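Local coordinates for protein putative transcriptional regulator, sugar-binding family (Arthrobacter aurescens, PDB 3NZE) that probably acts as a sugar-responsive, DNA-binding transcriptional regulator of the SorC family, at residues Q15-V29 / A248-V262. Sequence-based numbering, arbitrary orientation.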
loop_
_atom_site.group_PDB
_atom_site.type_symbol
_atom_site.label_atom_id
_atom_site.label_comp_id
_atom_site.label_asym_id
_atom_site.label_seq_id
_atom_site.Cartn_x
_atom_site.Cartn_y
_atom_site.Cartn_z
ATOM N N GLN A 15 -13.359 -12.872 -13.051
ATOM C CA GLN A 15 -12.121 -13.429 -13.573
ATOM C C GLN A 15 -10.966 -13.260 -12.600
ATOM O O GLN A 15 -10.200 -14.192 -12.379
ATOM C CB GLN A 15 -11.801 -12.845 -14.953
ATOM C CG GLN A 15 -12.856 -13.225 -15.989
ATOM C CD GLN A 15 -12.813 -12.378 -17.246
ATOM O OE1 GLN A 15 -11.746 -11.986 -17.714
ATOM N NE2 GLN A 15 -13.986 -12.103 -17.810
ATOM N N ILE A 16 -10.830 -12.064 -12.024
ATOM C CA ILE A 16 -9.761 -11.808 -11.068
ATOM C C ILE A 16 -9.946 -12.622 -9.786
ATOM O O ILE A 16 -8.983 -13.179 -9.254
ATOM C CB ILE A 16 -9.661 -10.301 -10.761
ATOM C CG1 ILE A 16 -9.217 -9.557 -12.023
ATOM C CG2 ILE A 16 -8.717 -10.044 -9.593
ATOM C CD1 ILE A 16 -9.400 -8.039 -11.955
ATOM N N ARG A 17 -11.178 -12.693 -9.287
ATOM C CA ARG A 17 -11.475 -13.515 -8.108
ATOM C C ARG A 17 -10.996 -14.947 -8.318
ATOM O O ARG A 17 -10.332 -15.544 -7.462
ATOM C CB ARG A 17 -12.983 -13.558 -7.843
ATOM C CG ARG A 17 -13.470 -12.669 -6.725
ATOM C CD ARG A 17 -14.810 -13.158 -6.200
ATOM N NE ARG A 17 -15.801 -13.326 -7.260
ATOM C CZ ARG A 17 -16.555 -12.342 -7.752
ATOM N NH1 ARG A 17 -17.439 -12.591 -8.708
ATOM N NH2 ARG A 17 -16.426 -11.106 -7.293
ATOM N N ASN A 18 -11.355 -15.509 -9.465
ATOM C CA ASN A 18 -11.045 -16.908 -9.740
ATOM C C ASN A 18 -9.573 -17.159 -10.009
ATOM O O ASN A 18 -9.025 -18.197 -9.629
ATOM C CB ASN A 18 -11.910 -17.438 -10.891
ATOM C CG ASN A 18 -13.361 -17.614 -10.481
ATOM O OD1 ASN A 18 -13.648 -17.840 -9.307
ATOM N ND2 ASN A 18 -14.280 -17.490 -11.435
ATOM N N GLN A 19 -8.929 -16.207 -10.668
ATOM C CA GLN A 19 -7.539 -16.382 -11.058
ATOM C C GLN A 19 -6.569 -16.017 -9.937
ATOM O O GLN A 19 -5.502 -16.619 -9.821
ATOM C CB GLN A 19 -7.247 -15.570 -12.327
ATOM C CG GLN A 19 -5.811 -15.623 -12.820
ATOM C CD GLN A 19 -5.624 -14.826 -14.106
ATOM O OE1 GLN A 19 -6.596 -14.514 -14.800
ATOM N NE2 GLN A 19 -4.377 -14.493 -14.426
ATOM N N TYR A 20 -6.932 -15.042 -9.102
ATOM C CA TYR A 20 -6.002 -14.553 -8.086
ATOM C C TYR A 20 -6.442 -14.802 -6.646
ATOM O O TYR A 20 -5.680 -14.547 -5.722
ATOM C CB TYR A 20 -5.681 -13.065 -8.293
ATOM C CG TYR A 20 -4.907 -12.826 -9.567
ATOM C CD1 TYR A 20 -3.529 -13.028 -9.611
ATOM C CD2 TYR A 20 -5.557 -12.439 -10.734
ATOM C CE1 TYR A 20 -2.811 -12.822 -10.784
ATOM C CE2 TYR A 20 -4.849 -12.235 -11.912
ATOM C CZ TYR A 20 -3.476 -12.430 -11.927
ATOM O OH TYR A 20 -2.765 -12.231 -13.093
ATOM N N GLY A 21 -7.664 -15.296 -6.460
ATOM C CA GLY A 21 -8.120 -15.668 -5.132
ATOM C C GLY A 21 -8.175 -14.515 -4.142
ATOM O O GLY A 21 -7.836 -14.674 -2.965
ATOM N N VAL A 22 -8.591 -13.349 -4.623
ATOM C CA VAL A 22 -8.858 -12.202 -3.762
ATOM C C VAL A 22 -10.257 -11.691 -4.059
ATOM O O VAL A 22 -10.777 -11.902 -5.154
ATOM C CB VAL A 22 -7.878 -11.043 -3.995
ATOM C CG1 VAL A 22 -6.486 -11.440 -3.565
ATOM C CG2 VAL A 22 -7.912 -10.602 -5.461
ATOM N N ASP A 23 -10.877 -11.031 -3.083
ATOM C CA ASP A 23 -12.113 -10.326 -3.362
ATOM C C ASP A 23 -11.730 -9.055 -4.105
ATOM O O ASP A 23 -10.651 -8.499 -3.878
ATOM C CB ASP A 23 -12.908 -10.064 -2.077
ATOM C CG ASP A 23 -13.652 -11.315 -1.596
ATOM O OD1 ASP A 23 -14.678 -11.653 -2.216
ATOM O OD2 ASP A 23 -13.214 -11.963 -0.624
ATOM N N VAL A 24 -12.580 -8.619 -5.025
ATOM C CA VAL A 24 -12.197 -7.519 -5.908
ATOM C C VAL A 24 -13.349 -6.614 -6.309
ATOM O O VAL A 24 -14.481 -7.072 -6.506
ATOM C CB VAL A 24 -11.496 -8.069 -7.177
ATOM C CG1 VAL A 24 -12.384 -9.059 -7.877
ATOM C CG2 VAL A 24 -11.084 -6.935 -8.124
ATOM N N HIS A 25 -13.043 -5.320 -6.409
ATOM C CA HIS A 25 -13.951 -4.318 -6.941
ATOM C C HIS A 25 -13.260 -3.639 -8.115
ATOM O O HIS A 25 -12.206 -3.018 -7.955
ATOM C CB HIS A 25 -14.298 -3.267 -5.881
ATOM C CG HIS A 25 -15.229 -3.767 -4.822
ATOM N ND1 HIS A 25 -14.787 -4.391 -3.676
ATOM C CD2 HIS A 25 -16.580 -3.744 -4.742
ATOM C CE1 HIS A 25 -15.826 -4.728 -2.934
ATOM N NE2 HIS A 25 -16.926 -4.347 -3.558
ATOM N N VAL A 26 -13.857 -3.766 -9.292
ATOM C CA VAL A 26 -13.328 -3.128 -10.488
ATOM C C VAL A 26 -14.117 -1.851 -10.709
ATOM O O VAL A 26 -15.343 -1.872 -10.778
ATOM C CB VAL A 26 -13.450 -4.067 -11.714
ATOM C CG1 VAL A 26 -13.128 -3.318 -12.991
ATOM C CG2 VAL A 26 -12.518 -5.261 -11.552
ATOM N N VAL A 27 -13.406 -0.735 -10.799
ATOM C CA VAL A 27 -14.038 0.572 -10.946
ATOM C C VAL A 27 -14.075 0.967 -12.406
ATOM O O VAL A 27 -13.033 1.166 -13.021
ATOM C CB VAL A 27 -13.257 1.633 -10.145
ATOM C CG1 VAL A 27 -13.939 3.008 -10.219
ATOM C CG2 VAL A 27 -13.109 1.183 -8.699
ATOM N N PRO A 28 -15.285 1.073 -12.978
ATOM C CA PRO A 28 -15.391 1.529 -14.365
ATOM C C PRO A 28 -14.898 2.970 -14.484
ATOM O O PRO A 28 -15.336 3.841 -13.731
ATOM C CB PRO A 28 -16.897 1.438 -14.646
ATOM C CG PRO A 28 -17.404 0.436 -13.662
ATOM C CD PRO A 28 -16.594 0.675 -12.427
ATOM N N VAL A 29 -13.975 3.211 -15.404
ATOM C CA VAL A 29 -13.440 4.550 -15.605
ATOM C C VAL A 29 -13.326 4.816 -17.092
ATOM O O VAL A 29 -13.000 3.917 -17.864
ATOM C CB VAL A 29 -12.048 4.736 -14.964
ATOM C CG1 VAL A 29 -11.538 6.150 -15.216
ATOM C CG2 VAL A 29 -12.085 4.458 -13.469
ATOM N N ALA A 248 -2.667 -9.347 -0.569
ATOM C CA ALA A 248 -4.000 -8.741 -0.467
ATOM C C ALA A 248 -5.083 -9.771 -0.150
ATOM O O ALA A 248 -4.953 -10.929 -0.518
ATOM C CB ALA A 248 -4.341 -8.044 -1.760
ATOM N N THR A 249 -6.137 -9.345 0.541
ATOM C CA THR A 249 -7.366 -10.136 0.612
ATOM C C THR A 249 -8.476 -9.452 -0.201
ATOM O O THR A 249 -9.389 -10.108 -0.703
ATOM C CB THR A 249 -7.857 -10.335 2.067
ATOM O OG1 THR A 249 -8.021 -9.053 2.696
ATOM C CG2 THR A 249 -6.863 -11.155 2.865
ATOM N N ASP A 250 -8.395 -8.126 -0.312
ATOM C CA ASP A 250 -9.387 -7.318 -1.002
ATOM C C ASP A 250 -8.664 -6.352 -1.932
ATOM O O ASP A 250 -7.711 -5.694 -1.532
ATOM C CB ASP A 250 -10.229 -6.526 -0.001
ATOM C CG ASP A 250 -10.960 -7.424 0.985
ATOM O OD1 ASP A 250 -12.131 -7.782 0.727
ATOM O OD2 ASP A 250 -10.358 -7.786 2.011
ATOM N N LEU A 251 -9.100 -6.291 -3.176
ATOM C CA LEU A 251 -8.408 -5.476 -4.167
ATOM C C LEU A 251 -9.381 -4.507 -4.814
ATOM O O LEU A 251 -10.483 -4.898 -5.200
ATOM C CB LEU A 251 -7.805 -6.401 -5.228
ATOM C CG LEU A 251 -7.182 -5.782 -6.477
ATOM C CD1 LEU A 251 -5.914 -5.011 -6.096
ATOM C CD2 LEU A 251 -6.861 -6.866 -7.496
ATOM N N ILE A 252 -8.985 -3.238 -4.919
ATOM C CA ILE A 252 -9.758 -2.246 -5.660
ATOM C C ILE A 252 -8.862 -1.665 -6.747
ATOM O O ILE A 252 -7.756 -1.208 -6.455
ATOM C CB ILE A 252 -10.265 -1.110 -4.748
ATOM C CG1 ILE A 252 -11.113 -1.674 -3.605
ATOM C CG2 ILE A 252 -11.095 -0.090 -5.556
ATOM C CD1 ILE A 252 -10.345 -1.894 -2.343
ATOM N N LEU A 253 -9.312 -1.711 -8.001
ATOM C CA LEU A 253 -8.485 -1.226 -9.103
ATOM C C LEU A 253 -9.338 -0.748 -10.262
ATOM O O LEU A 253 -10.515 -1.089 -10.360
ATOM C CB LEU A 253 -7.500 -2.301 -9.577
ATOM C CG LEU A 253 -7.992 -3.405 -10.524
ATOM C CD1 LEU A 253 -6.821 -4.259 -10.996
ATOM C CD2 LEU A 253 -9.061 -4.298 -9.887
ATOM N N ASP A 254 -8.743 0.058 -11.144
ATOM C CA ASP A 254 -9.498 0.619 -12.253
ATOM C C ASP A 254 -9.665 -0.407 -13.364
ATOM O O ASP A 254 -8.880 -1.352 -13.472
ATOM C CB ASP A 254 -8.797 1.856 -12.808
ATOM C CG ASP A 254 -7.431 1.539 -13.377
ATOM O OD1 ASP A 254 -6.508 1.276 -12.577
ATOM O OD2 ASP A 254 -7.289 1.542 -14.626
ATOM N N GLU A 255 -10.680 -0.181 -14.189
ATOM C CA GLU A 255 -11.041 -1.063 -15.291
ATOM C C GLU A 255 -9.860 -1.399 -16.199
ATOM O O GLU A 255 -9.653 -2.558 -16.543
ATOM C CB GLU A 255 -12.170 -0.411 -16.096
ATOM C CG GLU A 255 -12.661 -1.199 -17.289
ATOM C CD GLU A 255 -13.741 -0.449 -18.051
ATOM O OE1 GLU A 255 -14.293 0.529 -17.499
ATOM O OE2 GLU A 255 -14.034 -0.833 -19.202
ATOM N N ALA A 256 -9.081 -0.395 -16.595
ATOM C CA ALA A 256 -7.959 -0.658 -17.493
ATOM C C ALA A 256 -6.921 -1.587 -16.862
ATOM O O ALA A 256 -6.427 -2.510 -17.518
ATOM C CB ALA A 256 -7.311 0.637 -17.953
ATOM N N SER A 257 -6.591 -1.337 -15.598
ATOM C CA SER A 257 -5.670 -2.203 -14.872
ATOM C C SER A 257 -6.227 -3.620 -14.769
ATOM O O SER A 257 -5.481 -4.582 -14.870
ATOM C CB SER A 257 -5.384 -1.661 -13.464
ATOM O OG SER A 257 -4.714 -0.415 -13.510
ATOM N N ALA A 258 -7.537 -3.751 -14.571
ATOM C CA ALA A 258 -8.131 -5.081 -14.417
ATOM C C ALA A 258 -8.041 -5.851 -15.724
ATOM O O ALA A 258 -7.783 -7.055 -15.728
ATOM C CB ALA A 258 -9.572 -4.984 -13.946
ATOM N N ARG A 259 -8.239 -5.150 -16.833
ATOM C CA ARG A 259 -8.142 -5.786 -18.145
ATOM C C ARG A 259 -6.726 -6.277 -18.415
ATOM O O ARG A 259 -6.529 -7.342 -19.004
ATOM C CB ARG A 259 -8.617 -4.829 -19.241
ATOM C CG ARG A 259 -10.134 -4.628 -19.249
ATOM C CD ARG A 259 -10.592 -3.797 -20.459
ATOM N NE ARG A 259 -11.914 -3.206 -20.261
ATOM C CZ ARG A 259 -13.055 -3.892 -20.314
ATOM N NH1 ARG A 259 -13.040 -5.200 -20.545
ATOM N NH2 ARG A 259 -14.217 -3.275 -20.124
ATOM N N ARG A 260 -5.742 -5.501 -17.974
ATOM C CA ARG A 260 -4.348 -5.890 -18.110
ATOM C C ARG A 260 -4.095 -7.111 -17.239
ATOM O O ARG A 260 -3.375 -8.030 -17.618
ATOM C CB ARG A 260 -3.431 -4.745 -17.677
ATOM C CG ARG A 260 -2.471 -4.281 -18.758
ATOM C CD ARG A 260 -1.181 -3.769 -18.146
ATOM N NE ARG A 260 -0.154 -3.509 -19.151
ATOM C CZ ARG A 260 1.120 -3.257 -18.865
ATOM N NH1 ARG A 260 1.527 -3.237 -17.602
ATOM N NH2 ARG A 260 1.987 -3.029 -19.843
ATOM N N LEU A 261 -4.707 -7.114 -16.062
ATOM C CA LEU A 261 -4.452 -8.153 -15.078
ATOM C C LEU A 261 -4.954 -9.514 -15.553
ATOM O O LEU A 261 -4.370 -10.543 -15.222
ATOM C CB LEU A 261 -5.073 -7.769 -13.729
ATOM C CG LEU A 261 -4.648 -8.566 -12.498
ATOM C CD1 LEU A 261 -3.145 -8.466 -12.249
ATOM C CD2 LEU A 261 -5.425 -8.115 -11.269
ATOM N N VAL A 262 -6.026 -9.524 -16.338
ATOM C CA VAL A 262 -6.555 -10.781 -16.853
ATOM C C VAL A 262 -5.896 -11.117 -18.190
ATOM O O VAL A 262 -6.374 -11.973 -18.935
ATOM C CB VAL A 262 -8.098 -10.766 -17.013
ATOM C CG1 VAL A 262 -8.790 -10.658 -15.657
ATOM C CG2 VAL A 262 -8.537 -9.640 -17.937
HETATM O O HOH W 1 -11.828 -10.749 1.512
HETATM O O HOH W 2 -10.042 -12.804 -0.027
HETATM O O HOH W 3 -12.370 -5.221 -2.781
#
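Ile16 drives its CD1 against Ala258 CB at 3.7 Å and meets Leu261 CD2 at about a right angle. Its CG1, anti to the carbonyl carbon (chi1 -66°), packs on Val262 CG1. One turn on, Tyr20 lays its CE2 3.7 Å from Leu261 CG, while its hydroxyl donates to Leu261 O (OH to O 3.2 Å); a tyrosine thus serves apolar side chain and polar backbone alike. A phenylalanine here would probably keep the packing on Leu261 but leave that carbonyl without its hydroxyl donor.

Strands 23-27 and 250-254, against which these helices pack, run parallel, 13° apart, joined by six backbone bonds from Asp23 N to Thr249 O through Glu255 N to Val27 O. On the face of Val24, Val26, Leu251 and Leu253, toward helices 15-20 and 255-261, Leu253, with CG wedged between backbone N and carbonyl carbon (chi1 81°), sends CD2 to Val24 CG2 at 3.8 Å. Val26 CG2 also reaches the small Ala258 CB, whose size suits a helix axis 7.6 Å from that of strand 23-27. On the other face Val27 CG2 meets Ile252 CG2 (3.9 Å), and a water links His25 ND1 to Leu251 O. Asp254 OD2 N-caps helix 255-261, accepting from Ser257 N. A parallel edge strand, 23-27, beside 250-254, which pairs with 225-230, with helices on both faces (35-50 over His25 and Val27), is characteristic of a Rossmann-like alpha/beta sandwich, consistent with a SorC-type sugar-binding domain.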